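Local coordinates for capsid protein (Infectious hypodermal and hematopoietic necrosis virus, PDB 3N7X) that forms the icosahedral shell of a small shrimp-infecting parvovirus by assembling sixty copies of one calcium-binding beta-barrel subunit, at residues K107-K112 with L297-C302; I46-Q51 with K100-M105; G157-L162 with Q195-M200; L149-D154 with D207-T212. All coordinates share one frame; numbering follows the deposited sequence.

Interaction 1 (K107-K112 with L297-C302)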
loop_
_atom_site.group_PDB
_atom_site.type_symbol
_atom_site.label_atom_id
_atom_site.label_comp_id
_atom_site.label_asym_id
_atom_site.label_seq_id
_atom_site.Cartn_x
_atom_site.Cartn_y
_atom_site.Cartn_z
ATOM N N LYS A 107 -62.685 6.523 77.668
ATOM C CA LYS A 107 -63.860 7.297 77.999
ATOM C C LYS A 107 -63.643 8.794 77.917
ATOM O O LYS A 107 -64.441 9.515 77.322
ATOM C CB LYS A 107 -64.329 6.939 79.411
ATOM C CG LYS A 107 -65.510 7.772 79.898
ATOM C CD LYS A 107 -65.781 7.559 81.382
ATOM C CE LYS A 107 -64.584 7.982 82.230
ATOM N NZ LYS A 107 -64.821 7.825 83.702
ATOM N N THR A 108 -62.554 9.259 78.508
ATOM C CA THR A 108 -62.280 10.681 78.546
ATOM C C THR A 108 -61.549 11.305 77.369
ATOM O O THR A 108 -61.896 12.401 76.938
ATOM C CB THR A 108 -61.495 11.029 79.815
ATOM O OG1 THR A 108 -62.228 10.578 80.962
ATOM C CG2 THR A 108 -61.274 12.530 79.910
ATOM N N TYR A 109 -60.544 10.623 76.842
ATOM C CA TYR A 109 -59.771 11.212 75.764
ATOM C C TYR A 109 -60.027 10.734 74.346
ATOM O O TYR A 109 -59.541 11.344 73.399
ATOM C CB TYR A 109 -58.292 11.110 76.125
ATOM C CG TYR A 109 -58.000 11.857 77.410
ATOM C CD1 TYR A 109 -57.970 13.253 77.430
ATOM C CD2 TYR A 109 -57.843 11.178 78.621
ATOM C CE1 TYR A 109 -57.797 13.955 78.620
ATOM C CE2 TYR A 109 -57.672 11.877 79.824
ATOM C CZ TYR A 109 -57.652 13.264 79.811
ATOM O OH TYR A 109 -57.503 13.972 80.982
ATOM N N GLY A 110 -60.785 9.656 74.186
ATOM C CA GLY A 110 -61.091 9.202 72.841
ATOM C C GLY A 110 -60.373 7.982 72.303
ATOM O O GLY A 110 -59.272 7.632 72.742
ATOM N N TRP A 111 -61.004 7.347 71.321
ATOM C CA TRP A 111 -60.461 6.146 70.712
ATOM C C TRP A 111 -60.951 5.951 69.278
ATOM O O TRP A 111 -61.881 6.624 68.826
ATOM C CB TRP A 111 -60.860 4.929 71.550
ATOM C CG TRP A 111 -62.325 4.916 71.893
ATOM C CD1 TRP A 111 -62.902 5.376 73.042
ATOM C CD2 TRP A 111 -63.403 4.458 71.061
ATOM N NE1 TRP A 111 -64.269 5.234 72.980
ATOM C CE2 TRP A 111 -64.603 4.672 71.776
ATOM C CE3 TRP A 111 -63.470 3.889 69.781
ATOM C CZ2 TRP A 111 -65.862 4.335 71.254
ATOM C CZ3 TRP A 111 -64.722 3.553 69.260
ATOM C CH2 TRP A 111 -65.901 3.777 69.999
ATOM N N LYS A 112 -60.308 5.017 68.578
ATOM C CA LYS A 112 -60.644 4.663 67.200
ATOM C C LYS A 112 -60.493 3.165 67.082
ATOM O O LYS A 112 -59.696 2.560 67.801
ATOM C CB LYS A 112 -59.648 5.235 66.190
ATOM C CG LYS A 112 -59.602 6.712 66.029
ATOM C CD LYS A 112 -58.538 7.062 65.004
ATOM C CE LYS A 112 -58.465 8.559 64.810
ATOM N NZ LYS A 112 -57.418 8.928 63.830
ATOM N N LEU A 297 -53.970 9.756 74.263
ATOM C CA LEU A 297 -53.380 10.004 75.583
ATOM C C LEU A 297 -53.836 11.327 76.190
ATOM O O LEU A 297 -54.213 12.259 75.474
ATOM C CB LEU A 297 -51.853 10.031 75.491
ATOM C CG LEU A 297 -51.100 8.713 75.325
ATOM C CD1 LEU A 297 -49.627 8.993 75.057
ATOM C CD2 LEU A 297 -51.260 7.881 76.581
ATOM N N PRO A 298 -53.830 11.424 77.526
ATOM C CA PRO A 298 -54.250 12.691 78.127
ATOM C C PRO A 298 -53.154 13.720 77.863
ATOM O O PRO A 298 -52.028 13.360 77.522
ATOM C CB PRO A 298 -54.404 12.346 79.608
ATOM C CG PRO A 298 -53.475 11.206 79.798
ATOM C CD PRO A 298 -53.657 10.383 78.552
ATOM N N PRO A 299 -53.466 15.014 78.007
ATOM C CA PRO A 299 -52.459 16.050 77.763
ATOM C C PRO A 299 -51.410 16.125 78.860
ATOM O O PRO A 299 -51.566 15.520 79.921
ATOM C CB PRO A 299 -53.295 17.319 77.693
ATOM C CG PRO A 299 -54.344 17.048 78.738
ATOM C CD PRO A 299 -54.741 15.611 78.452
ATOM N N GLN A 300 -50.332 16.857 78.596
ATOM C CA GLN A 300 -49.290 17.038 79.594
ATOM C C GLN A 300 -49.952 17.903 80.666
ATOM O O GLN A 300 -50.959 18.556 80.396
ATOM C CB GLN A 300 -48.095 17.785 78.996
ATOM C CG GLN A 300 -47.365 17.052 77.880
ATOM C CD GLN A 300 -46.685 15.777 78.351
ATOM O OE1 GLN A 300 -46.644 15.487 79.544
ATOM N NE2 GLN A 300 -46.138 15.014 77.410
ATOM N N GLY A 301 -49.409 17.909 81.876
ATOM C CA GLY A 301 -50.005 18.729 82.915
ATOM C C GLY A 301 -50.697 17.961 84.025
ATOM O O GLY A 301 -50.682 16.726 84.058
ATOM N N CYS A 302 -51.332 18.699 84.930
ATOM C CA CYS A 302 -51.993 18.076 86.067
ATOM C C CYS A 302 -53.502 18.218 86.165
ATOM O O CYS A 302 -54.066 18.063 87.246
ATOM C CB CYS A 302 -51.349 18.577 87.352
ATOM S SG CYS A 302 -49.602 18.154 87.440
#
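Thr-108 and Tyr-109, in the last turn of helix 97-109, bring a phenol ring against the Pro-298/Pro-299 pair of the loop that follows strand 281-296. Thr-108 turns its methyl CG2 onto the ring of Tyr-109, 3.6 Å above the ring plane and over its centre. On the opposite face of Tyr-109 sits CB of Pro-298, 3.6 Å from the ring centroid and 24° off the ring normal, which meets the geometry of a CH-pi contact; the ring is thus held between a methyl group and a proline. Pro-299 adds its CD, which comes obliquely to CE1 of Tyr-109 at 3.5 Å. Chi1 of -60° sets the ring carbon CG anti to the carbonyl carbon and so swings the phenol toward the loop. Its hydroxyl reaches beyond both segments to a hydrogen bond with Gln-97 of a neighbouring subunit. Gly-110 then leaves the helix with positive phi, 105°, and Trp-111 and Lys-112 enter strand 111-131. Backbone bonds tie Gly-110 to Arg-296 and Lys-112 to Glu-294, so the helix passes through the Gly-110 turn into a strand paired with strand 281-296, while the proline loop continues from that same partner strand and packs back on Met-105 of the helix.

Interaction 2 (I46-Q51 with K100-M105)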
loop_
_atom_site.group_PDB
_atom_site.type_symbol
_atom_site.label_atom_id
_atom_site.label_comp_id
_atom_site.label_asym_id
_atom_site.label_seq_id
_atom_site.Cartn_x
_atom_site.Cartn_y
_atom_site.Cartn_z
ATOM N N ILE A 46 -51.833 5.613 71.873
ATOM C CA ILE A 46 -51.311 4.272 72.090
ATOM C C ILE A 46 -52.200 3.269 71.365
ATOM O O ILE A 46 -53.361 3.560 71.070
ATOM C CB ILE A 46 -51.288 3.914 73.575
ATOM C CG1 ILE A 46 -52.687 4.098 74.164
ATOM C CG2 ILE A 46 -50.260 4.760 74.297
ATOM C CD1 ILE A 46 -52.815 3.603 75.583
ATOM N N HIS A 47 -51.652 2.089 71.087
ATOM C CA HIS A 47 -52.390 1.043 70.381
ATOM C C HIS A 47 -52.541 -0.209 71.232
ATOM O O HIS A 47 -51.586 -0.667 71.853
ATOM C CB HIS A 47 -51.674 0.696 69.073
ATOM C CG HIS A 47 -51.658 1.818 68.081
ATOM N ND1 HIS A 47 -52.609 1.951 67.090
ATOM C CD2 HIS A 47 -50.833 2.887 67.957
ATOM C CE1 HIS A 47 -52.367 3.052 66.397
ATOM N NE2 HIS A 47 -51.296 3.638 66.903
ATOM N N ILE A 48 -53.752 -0.753 71.262
ATOM C CA ILE A 48 -54.025 -1.957 72.032
ATOM C C ILE A 48 -54.741 -2.962 71.149
ATOM O O ILE A 48 -55.742 -2.634 70.509
ATOM C CB ILE A 48 -54.944 -1.688 73.256
ATOM C CG1 ILE A 48 -54.305 -0.679 74.208
ATOM C CG2 ILE A 48 -55.191 -2.982 74.011
ATOM C CD1 ILE A 48 -54.483 0.755 73.791
ATOM N N THR A 49 -54.226 -4.186 71.115
ATOM C CA THR A 49 -54.844 -5.241 70.328
ATOM C C THR A 49 -55.592 -6.200 71.248
ATOM O O THR A 49 -55.100 -6.564 72.315
ATOM C CB THR A 49 -53.799 -6.038 69.532
ATOM O OG1 THR A 49 -53.220 -5.191 68.532
ATOM C CG2 THR A 49 -54.448 -7.244 68.852
ATOM N N PHE A 50 -56.789 -6.592 70.829
ATOM C CA PHE A 50 -57.607 -7.521 71.596
ATOM C C PHE A 50 -57.677 -8.821 70.818
ATOM O O PHE A 50 -57.873 -8.807 69.599
ATOM C CB PHE A 50 -59.011 -6.952 71.783
ATOM C CG PHE A 50 -59.059 -5.758 72.686
ATOM C CD1 PHE A 50 -59.354 -5.906 74.039
ATOM C CD2 PHE A 50 -58.760 -4.487 72.197
ATOM C CE1 PHE A 50 -59.352 -4.806 74.899
ATOM C CE2 PHE A 50 -58.754 -3.380 73.046
ATOM C CZ PHE A 50 -59.050 -3.542 74.402
ATOM N N GLN A 51 -57.511 -9.942 71.516
ATOM C CA GLN A 51 -57.550 -11.253 70.875
ATOM C C GLN A 51 -58.214 -12.263 71.790
ATOM O O GLN A 51 -58.022 -12.216 73.004
ATOM C CB GLN A 51 -56.130 -11.734 70.564
ATOM C CG GLN A 51 -55.319 -10.777 69.716
ATOM C CD GLN A 51 -53.837 -11.101 69.716
ATOM O OE1 GLN A 51 -53.228 -11.274 70.773
ATOM N NE2 GLN A 51 -53.244 -11.170 68.528
ATOM N N LYS A 100 -60.298 -3.061 80.719
ATOM C CA LYS A 100 -60.341 -2.552 82.080
ATOM C C LYS A 100 -59.265 -1.506 82.375
ATOM O O LYS A 100 -59.544 -0.476 82.986
ATOM C CB LYS A 100 -60.211 -3.717 83.057
ATOM C CG LYS A 100 -60.335 -3.343 84.518
ATOM C CD LYS A 100 -60.223 -4.589 85.380
ATOM C CE LYS A 100 -60.327 -4.272 86.868
ATOM N NZ LYS A 100 -60.196 -5.511 87.703
ATOM N N MET A 101 -58.043 -1.767 81.930
ATOM C CA MET A 101 -56.934 -0.857 82.182
ATOM C C MET A 101 -56.907 0.426 81.361
ATOM O O MET A 101 -56.191 1.360 81.721
ATOM C CB MET A 101 -55.613 -1.589 81.980
ATOM C CG MET A 101 -55.469 -2.833 82.829
ATOM S SD MET A 101 -55.340 -2.442 84.570
ATOM C CE MET A 101 -53.604 -2.453 84.764
ATOM N N VAL A 102 -57.659 0.484 80.265
ATOM C CA VAL A 102 -57.666 1.689 79.434
ATOM C C VAL A 102 -59.042 2.318 79.336
ATOM O O VAL A 102 -59.222 3.337 78.675
ATOM C CB VAL A 102 -57.181 1.398 77.999
ATOM C CG1 VAL A 102 -55.752 0.905 78.032
ATOM C CG2 VAL A 102 -58.089 0.375 77.332
ATOM N N LYS A 103 -60.006 1.692 79.995
ATOM C CA LYS A 103 -61.387 2.152 80.011
ATOM C C LYS A 103 -61.507 3.642 80.340
ATOM O O LYS A 103 -62.160 4.403 79.623
ATOM C CB LYS A 103 -62.149 1.323 81.040
ATOM C CG LYS A 103 -63.608 1.654 81.239
ATOM C CD LYS A 103 -64.111 0.770 82.364
ATOM C CE LYS A 103 -65.555 1.007 82.716
ATOM N NZ LYS A 103 -65.878 0.212 83.934
ATOM N N SER A 104 -60.862 4.057 81.421
ATOM C CA SER A 104 -60.933 5.443 81.849
ATOM C C SER A 104 -60.360 6.407 80.813
ATOM O O SER A 104 -60.958 7.445 80.512
ATOM C CB SER A 104 -60.199 5.607 83.180
ATOM O OG SER A 104 -60.587 6.811 83.813
ATOM N N MET A 105 -59.198 6.064 80.273
ATOM C CA MET A 105 -58.554 6.901 79.275
ATOM C C MET A 105 -59.412 6.978 78.009
ATOM O O MET A 105 -59.583 8.051 77.433
ATOM C CB MET A 105 -57.171 6.346 78.951
ATOM C CG MET A 105 -56.213 7.378 78.394
ATOM S SD MET A 105 -54.640 6.646 77.906
ATOM C CE MET A 105 -53.987 6.223 79.490
#
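Two apolar pairs, Ile-48 with Val-102 and Ile-46 with Met-105, join strand 45-59 to helix 97-109 with no hydrogen bond between the segments. The nearest CA atoms, those of Ile-48 and Val-102, are 9.0 Å apart, so side chains alone span the gap. CG1 of Ile-48 and the methyl CD1 beyond it both lie 4.4 Å from CG1 of Val-102. The bend at chi2 of Ile-48, 81°, keeps that methyl alongside the valine instead of carrying it past. Ile-46 behaves differently: its longer branch is extended, with chi2 at 173°, and this brings its CD1 to 4.2 Å from SD of Met-105. The two isoleucines lie on the same side of the strand, as the alternation of a beta strand requires, and both also touch Val-295 of the adjoining strand 281-296. That strand pairs antiparallel with 45-59, so the contact lays the helix on one surface of a sheet of the capsid beta-barrel. From the helix side, the side chain of Met-105 reaches outward and carries its sulfur across to Ile-46. The sulfur also packs on Leu-297. Across the subunit boundary, Ile-46 touches Ile-46 of a neighbouring subunit, and Met-105 touches Met-101 of that subunit.

Interaction 3 (G157-L162 with Q195-M200)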
loop_
_atom_site.group_PDB
_atom_site.type_symbol
_atom_site.label_atom_id
_atom_site.label_comp_id
_atom_site.label_asym_id
_atom_site.label_seq_id
_atom_site.Cartn_x
_atom_site.Cartn_y
_atom_site.Cartn_z
ATOM N N GLY A 157 -80.598 -5.763 49.820
ATOM C CA GLY A 157 -81.436 -4.821 50.545
ATOM C C GLY A 157 -82.814 -5.283 50.973
ATOM O O GLY A 157 -83.792 -4.546 50.834
ATOM N N LEU A 158 -82.897 -6.492 51.512
ATOM C CA LEU A 158 -84.169 -7.036 51.959
ATOM C C LEU A 158 -84.668 -6.398 53.253
ATOM O O LEU A 158 -85.820 -5.974 53.338
ATOM C CB LEU A 158 -84.044 -8.544 52.185
ATOM C CG LEU A 158 -83.659 -9.436 51.000
ATOM C CD1 LEU A 158 -83.335 -10.844 51.494
ATOM C CD2 LEU A 158 -84.795 -9.468 49.996
ATOM N N HIS A 159 -83.791 -6.320 54.251
ATOM C CA HIS A 159 -84.168 -5.809 55.565
ATOM C C HIS A 159 -83.418 -4.594 56.091
ATOM O O HIS A 159 -82.269 -4.345 55.728
ATOM C CB HIS A 159 -84.008 -6.928 56.590
ATOM C CG HIS A 159 -84.533 -8.252 56.131
ATOM N ND1 HIS A 159 -85.880 -8.517 55.996
ATOM C CD2 HIS A 159 -83.887 -9.391 55.779
ATOM C CE1 HIS A 159 -86.041 -9.762 55.583
ATOM N NE2 HIS A 159 -84.848 -10.313 55.443
ATOM N N ASN A 160 -84.077 -3.865 56.988
ATOM C CA ASN A 160 -83.503 -2.684 57.624
ATOM C C ASN A 160 -83.291 -2.965 59.110
ATOM O O ASN A 160 -82.208 -2.738 59.653
ATOM C CB ASN A 160 -84.444 -1.488 57.468
ATOM C CG ASN A 160 -84.595 -1.050 56.025
ATOM O OD1 ASN A 160 -85.669 -0.613 55.606
ATOM N ND2 ASN A 160 -83.513 -1.152 55.258
ATOM N N GLN A 161 -84.334 -3.470 59.763
ATOM C CA GLN A 161 -84.269 -3.758 61.190
ATOM C C GLN A 161 -84.953 -5.072 61.564
ATOM O O GLN A 161 -86.069 -5.355 61.129
ATOM C CB GLN A 161 -84.914 -2.613 61.969
ATOM C CG GLN A 161 -84.806 -2.751 63.479
ATOM C CD GLN A 161 -85.616 -1.699 64.225
ATOM O OE1 GLN A 161 -85.586 -0.511 63.881
ATOM N NE2 GLN A 161 -86.336 -2.128 65.261
ATOM N N LEU A 162 -84.287 -5.871 62.387
ATOM C CA LEU A 162 -84.851 -7.143 62.808
ATOM C C LEU A 162 -84.761 -7.284 64.318
ATOM O O LEU A 162 -84.019 -6.552 64.978
ATOM C CB LEU A 162 -84.102 -8.298 62.148
ATOM C CG LEU A 162 -84.017 -8.258 60.622
ATOM C CD1 LEU A 162 -83.112 -9.384 60.151
ATOM C CD2 LEU A 162 -85.407 -8.376 60.001
ATOM N N GLN A 195 -83.565 -18.492 48.636
ATOM C CA GLN A 195 -84.238 -17.871 47.509
ATOM C C GLN A 195 -84.091 -16.356 47.593
ATOM O O GLN A 195 -84.110 -15.670 46.574
ATOM C CB GLN A 195 -85.736 -18.223 47.501
ATOM C CG GLN A 195 -86.576 -17.314 46.584
ATOM C CD GLN A 195 -88.066 -17.664 46.554
ATOM O OE1 GLN A 195 -88.467 -18.696 46.012
ATOM N NE2 GLN A 195 -88.891 -16.797 47.136
ATOM N N GLN A 196 -83.909 -15.844 48.808
ATOM C CA GLN A 196 -83.852 -14.402 49.032
ATOM C C GLN A 196 -82.523 -13.677 49.251
ATOM O O GLN A 196 -82.281 -12.635 48.639
ATOM C CB GLN A 196 -84.795 -14.061 50.188
ATOM C CG GLN A 196 -86.235 -14.481 49.937
ATOM C CD GLN A 196 -86.891 -13.674 48.830
ATOM O OE1 GLN A 196 -87.489 -14.229 47.904
ATOM N NE2 GLN A 196 -86.789 -12.353 48.925
ATOM N N PHE A 197 -81.672 -14.192 50.129
ATOM C CA PHE A 197 -80.402 -13.527 50.404
ATOM C C PHE A 197 -79.447 -13.471 49.210
ATOM O O PHE A 197 -79.151 -14.489 48.579
ATOM C CB PHE A 197 -79.744 -14.183 51.614
ATOM C CG PHE A 197 -80.402 -13.819 52.915
ATOM C CD1 PHE A 197 -79.900 -12.783 53.697
ATOM C CD2 PHE A 197 -81.563 -14.465 53.326
ATOM C CE1 PHE A 197 -80.549 -12.389 54.872
ATOM C CE2 PHE A 197 -82.221 -14.082 54.498
ATOM C CZ PHE A 197 -81.714 -13.041 55.272
ATOM N N GLY A 198 -78.974 -12.265 48.907
ATOM C CA GLY A 198 -78.081 -12.062 47.778
ATOM C C GLY A 198 -76.735 -12.755 47.850
ATOM O O GLY A 198 -76.225 -13.234 46.839
ATOM N N PHE A 199 -76.152 -12.797 49.043
ATOM C CA PHE A 199 -74.861 -13.436 49.239
ATOM C C PHE A 199 -75.016 -14.746 49.991
ATOM O O PHE A 199 -75.747 -14.829 50.976
ATOM C CB PHE A 199 -73.938 -12.526 50.041
ATOM C CG PHE A 199 -72.652 -13.183 50.457
ATOM C CD1 PHE A 199 -71.502 -13.049 49.686
ATOM C CD2 PHE A 199 -72.589 -13.937 51.625
ATOM C CE1 PHE A 199 -70.298 -13.656 50.077
ATOM C CE2 PHE A 199 -71.397 -14.548 52.024
ATOM C CZ PHE A 199 -70.249 -14.406 51.250
ATOM N N MET A 200 -74.306 -15.766 49.541
ATOM C CA MET A 200 -74.377 -17.051 50.201
ATOM C C MET A 200 -73.128 -17.873 49.955
ATOM O O MET A 200 -72.599 -17.899 48.846
ATOM C CB MET A 200 -75.591 -17.842 49.708
ATOM C CG MET A 200 -75.600 -19.274 50.219
ATOM S SD MET A 200 -76.841 -20.350 49.469
ATOM C CE MET A 200 -76.807 -21.748 50.601
#
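Gln-196, the last residue of helix 192-196, meets Leu-158 through both its backbone and its side chain. CD1 of Leu-158 rests on the carbonyl and CB of Gln-196, 3.5 Å from the carbonyl O, while the other methyl, CD2, lies 3.7 Å from the amide NE2 of Gln-196. A bend at chi2, -68°, folds the glutamine so that its OE1 accepts a hydrogen bond from NE2 of Gln-195, 3.0 Å long with an N-H...O angle of 163°. The donor lies in the carbonyl plane on a lone pair, and this holds the amide's rotation. OE1 also receives the backbone N of Cys-302 of a neighbouring subunit. Phe-197, the first residue out of the helix, offers a ring face: CD1 of Leu-158 stands 4.3 Å above its plane, over the centre. Its CZ comes to the edge of the His-159 ring, 4.2 Å from NE2, and the two side chains cross at about a right angle. The peptide N atoms of Leu-158 and His-159 both bind the carboxylate of Asp-154. This buried packing joins the turns that lead into two strands, 161-164 and 199-203, of the seven-stranded antiparallel sheet of the capsid subunit.

Interaction 4 (L149-D154 with D207-T212)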
loop_
_atom_site.group_PDB
_atom_site.type_symbol
_atom_site.label_atom_id
_atom_site.label_comp_id
_atom_site.label_asym_id
_atom_site.label_seq_id
_atom_site.Cartn_x
_atom_site.Cartn_y
_atom_site.Cartn_z
ATOM N N LEU A 149 -72.549 -25.800 56.809
ATOM C CA LEU A 149 -73.194 -24.609 57.338
ATOM C C LEU A 149 -73.442 -23.611 56.208
ATOM O O LEU A 149 -72.639 -23.513 55.279
ATOM C CB LEU A 149 -72.283 -23.971 58.388
ATOM C CG LEU A 149 -72.752 -22.719 59.133
ATOM C CD1 LEU A 149 -73.878 -23.078 60.092
ATOM C CD2 LEU A 149 -71.582 -22.119 59.902
ATOM N N GLU A 150 -74.555 -22.883 56.283
ATOM C CA GLU A 150 -74.877 -21.876 55.272
ATOM C C GLU A 150 -74.648 -20.494 55.880
ATOM O O GLU A 150 -75.046 -20.236 57.017
ATOM C CB GLU A 150 -76.334 -22.005 54.815
ATOM C CG GLU A 150 -76.700 -23.383 54.281
ATOM C CD GLU A 150 -78.129 -23.467 53.747
ATOM O OE1 GLU A 150 -79.027 -22.797 54.306
ATOM O OE2 GLU A 150 -78.356 -24.224 52.776
ATOM N N ILE A 151 -73.993 -19.614 55.127
ATOM C CA ILE A 151 -73.703 -18.260 55.588
ATOM C C ILE A 151 -74.288 -17.254 54.602
ATOM O O ILE A 151 -74.021 -17.325 53.399
ATOM C CB ILE A 151 -72.180 -18.054 55.719
ATOM C CG1 ILE A 151 -71.617 -19.087 56.698
ATOM C CG2 ILE A 151 -71.871 -16.641 56.193
ATOM C CD1 ILE A 151 -70.115 -19.118 56.766
ATOM N N PHE A 152 -75.078 -16.317 55.121
ATOM C CA PHE A 152 -75.746 -15.313 54.295
ATOM C C PHE A 152 -75.417 -13.865 54.665
ATOM O O PHE A 152 -74.991 -13.570 55.782
ATOM C CB PHE A 152 -77.264 -15.473 54.416
ATOM C CG PHE A 152 -77.775 -16.849 54.088
ATOM C CD1 PHE A 152 -78.024 -17.221 52.768
ATOM C CD2 PHE A 152 -78.036 -17.767 55.101
ATOM C CE1 PHE A 152 -78.531 -18.489 52.462
ATOM C CE2 PHE A 152 -78.543 -19.035 54.808
ATOM C CZ PHE A 152 -78.792 -19.396 53.487
ATOM N N LYS A 153 -75.642 -12.974 53.702
ATOM C CA LYS A 153 -75.463 -11.531 53.860
ATOM C C LYS A 153 -76.588 -10.924 53.027
ATOM O O LYS A 153 -76.867 -11.389 51.916
ATOM C CB LYS A 153 -74.119 -11.049 53.306
ATOM C CG LYS A 153 -72.887 -11.442 54.111
ATOM C CD LYS A 153 -71.629 -10.901 53.429
ATOM C CE LYS A 153 -70.348 -11.336 54.127
ATOM N NZ LYS A 153 -69.135 -10.717 53.510
ATOM N N ASP A 154 -77.245 -9.903 53.565
ATOM C CA ASP A 154 -78.342 -9.254 52.860
ATOM C C ASP A 154 -77.789 -8.170 51.944
ATOM O O ASP A 154 -77.834 -6.985 52.267
ATOM C CB ASP A 154 -79.326 -8.664 53.876
ATOM C CG ASP A 154 -80.434 -7.851 53.225
ATOM O OD1 ASP A 154 -80.748 -8.096 52.036
ATOM O OD2 ASP A 154 -81.002 -6.972 53.913
ATOM N N ASP A 207 -62.532 -25.857 56.081
ATOM C CA ASP A 207 -62.641 -24.470 55.646
ATOM C C ASP A 207 -62.252 -23.486 56.730
ATOM O O ASP A 207 -62.263 -23.806 57.917
ATOM C CB ASP A 207 -64.074 -24.126 55.222
ATOM C CG ASP A 207 -64.480 -24.774 53.916
ATOM O OD1 ASP A 207 -63.598 -25.306 53.202
ATOM O OD2 ASP A 207 -65.692 -24.735 53.599
ATOM N N ARG A 208 -61.904 -22.282 56.291
ATOM C CA ARG A 208 -61.579 -21.174 57.180
ATOM C C ARG A 208 -62.424 -20.043 56.609
ATOM O O ARG A 208 -62.361 -19.768 55.414
ATOM C CB ARG A 208 -60.100 -20.793 57.113
ATOM C CG ARG A 208 -59.159 -21.784 57.762
ATOM C CD ARG A 208 -57.734 -21.256 57.766
ATOM N NE ARG A 208 -57.562 -20.139 58.690
ATOM C CZ ARG A 208 -57.367 -20.271 60.002
ATOM N NH1 ARG A 208 -57.321 -21.479 60.561
ATOM N NH2 ARG A 208 -57.206 -19.192 60.755
ATOM N N LYS A 209 -63.241 -19.418 57.448
ATOM C CA LYS A 209 -64.092 -18.326 56.994
ATOM C C LYS A 209 -63.738 -17.078 57.771
ATOM O O LYS A 209 -63.978 -16.988 58.978
ATOM C CB LYS A 209 -65.565 -18.679 57.198
ATOM C CG LYS A 209 -66.019 -19.890 56.395
ATOM C CD LYS A 209 -65.856 -19.656 54.898
ATOM C CE LYS A 209 -66.406 -20.831 54.099
ATOM N NZ LYS A 209 -66.307 -20.623 52.624
ATOM N N ALA A 210 -63.159 -16.113 57.072
ATOM C CA ALA A 210 -62.741 -14.875 57.704
ATOM C C ALA A 210 -63.585 -13.687 57.284
ATOM O O ALA A 210 -63.858 -13.488 56.099
ATOM C CB ALA A 210 -61.282 -14.610 57.390
ATOM N N TYR A 211 -63.996 -12.901 58.272
ATOM C CA TYR A 211 -64.799 -11.716 58.027
ATOM C C TYR A 211 -64.184 -10.611 58.855
ATOM O O TYR A 211 -63.889 -10.801 60.036
ATOM C CB TYR A 211 -66.245 -11.967 58.450
ATOM C CG TYR A 211 -66.846 -13.162 57.747
ATOM C CD1 TYR A 211 -67.263 -13.080 56.414
ATOM C CD2 TYR A 211 -66.926 -14.401 58.387
ATOM C CE1 TYR A 211 -67.738 -14.207 55.736
ATOM C CE2 TYR A 211 -67.398 -15.532 57.718
ATOM C CZ TYR A 211 -67.800 -15.428 56.395
ATOM O OH TYR A 211 -68.242 -16.553 55.734
ATOM N N THR A 212 -63.965 -9.462 58.229
ATOM C CA THR A 212 -63.367 -8.345 58.939
ATOM C C THR A 212 -64.123 -7.058 58.671
ATOM O O THR A 212 -64.969 -6.984 57.781
ATOM C CB THR A 212 -61.897 -8.129 58.520
ATOM O OG1 THR A 212 -61.860 -7.669 57.169
ATOM C CG2 THR A 212 -61.110 -9.422 58.621
#
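The Tyr-211 ring is met near its plane, at the edge, by Lys-153, whose NZ lies 4.2 Å from CD1 of Tyr-211; this edge position is not that of a cation over a face. Ile-151 approaches the phenol end obliquely, with CG2 4.3 Å from CZ of Tyr-211. Isoleucine and tyrosine come from opposite directions, and both branches of Ile-151 lie to one side of the hydroxyl, CD1 3.3 Å and CG2 3.7 Å from OH of Tyr-211: chi1 of -58° sets CG1 beside the backbone N and CG2 anti to it. CD1 of Ile-151 also meets CG of Lys-209 at 4.2 Å. The hydroxyl is hydrogen-bonded to OE2 of Glu-201, outside the two segments, while the other carboxylate oxygen, OE1, forms a salt bridge with NZ of Lys-209; one glutamate thus secures both polar ends. Lys-153 runs extended beyond CG, and makes a cation-pi contact with Phe-199. Strands 149-153 and 208-212 run nearly parallel, at 20°, but their axes stay 11.5 Å apart. That separation excludes backbone pairing and fits face-to-face packing between the seven-stranded sheet, to which 149-153 belongs, and the sheet of strand 111-131, to which 208-214 belongs, as in the facing sheets of a viral capsid beta-barrel.

Overall arrangement
The four contacts form two clusters on opposite sides of the chain's centre. Interactions 1 and 2, centres 13 Å apart, share helix 97-109 and touch where the loop after strand 281-296 lies against that helix; both also reach a second subunit. Interactions 3 and 4 lie 14 Å apart and meet around strands 149-153 and 199-203, neighbours in the seven-stranded sheet, where Phe-197 packs on Phe-152. Interactions 1 and 3 are farthest apart, with centres 41 Å distant. Along the chain, interaction 2 closes first; the segments of interaction 3 fall between those of 4, and all these between those of 1. The sheet containing strand 111-131 is reached by interactions 1, 2 and 4, linking both clusters within one capsid subunit.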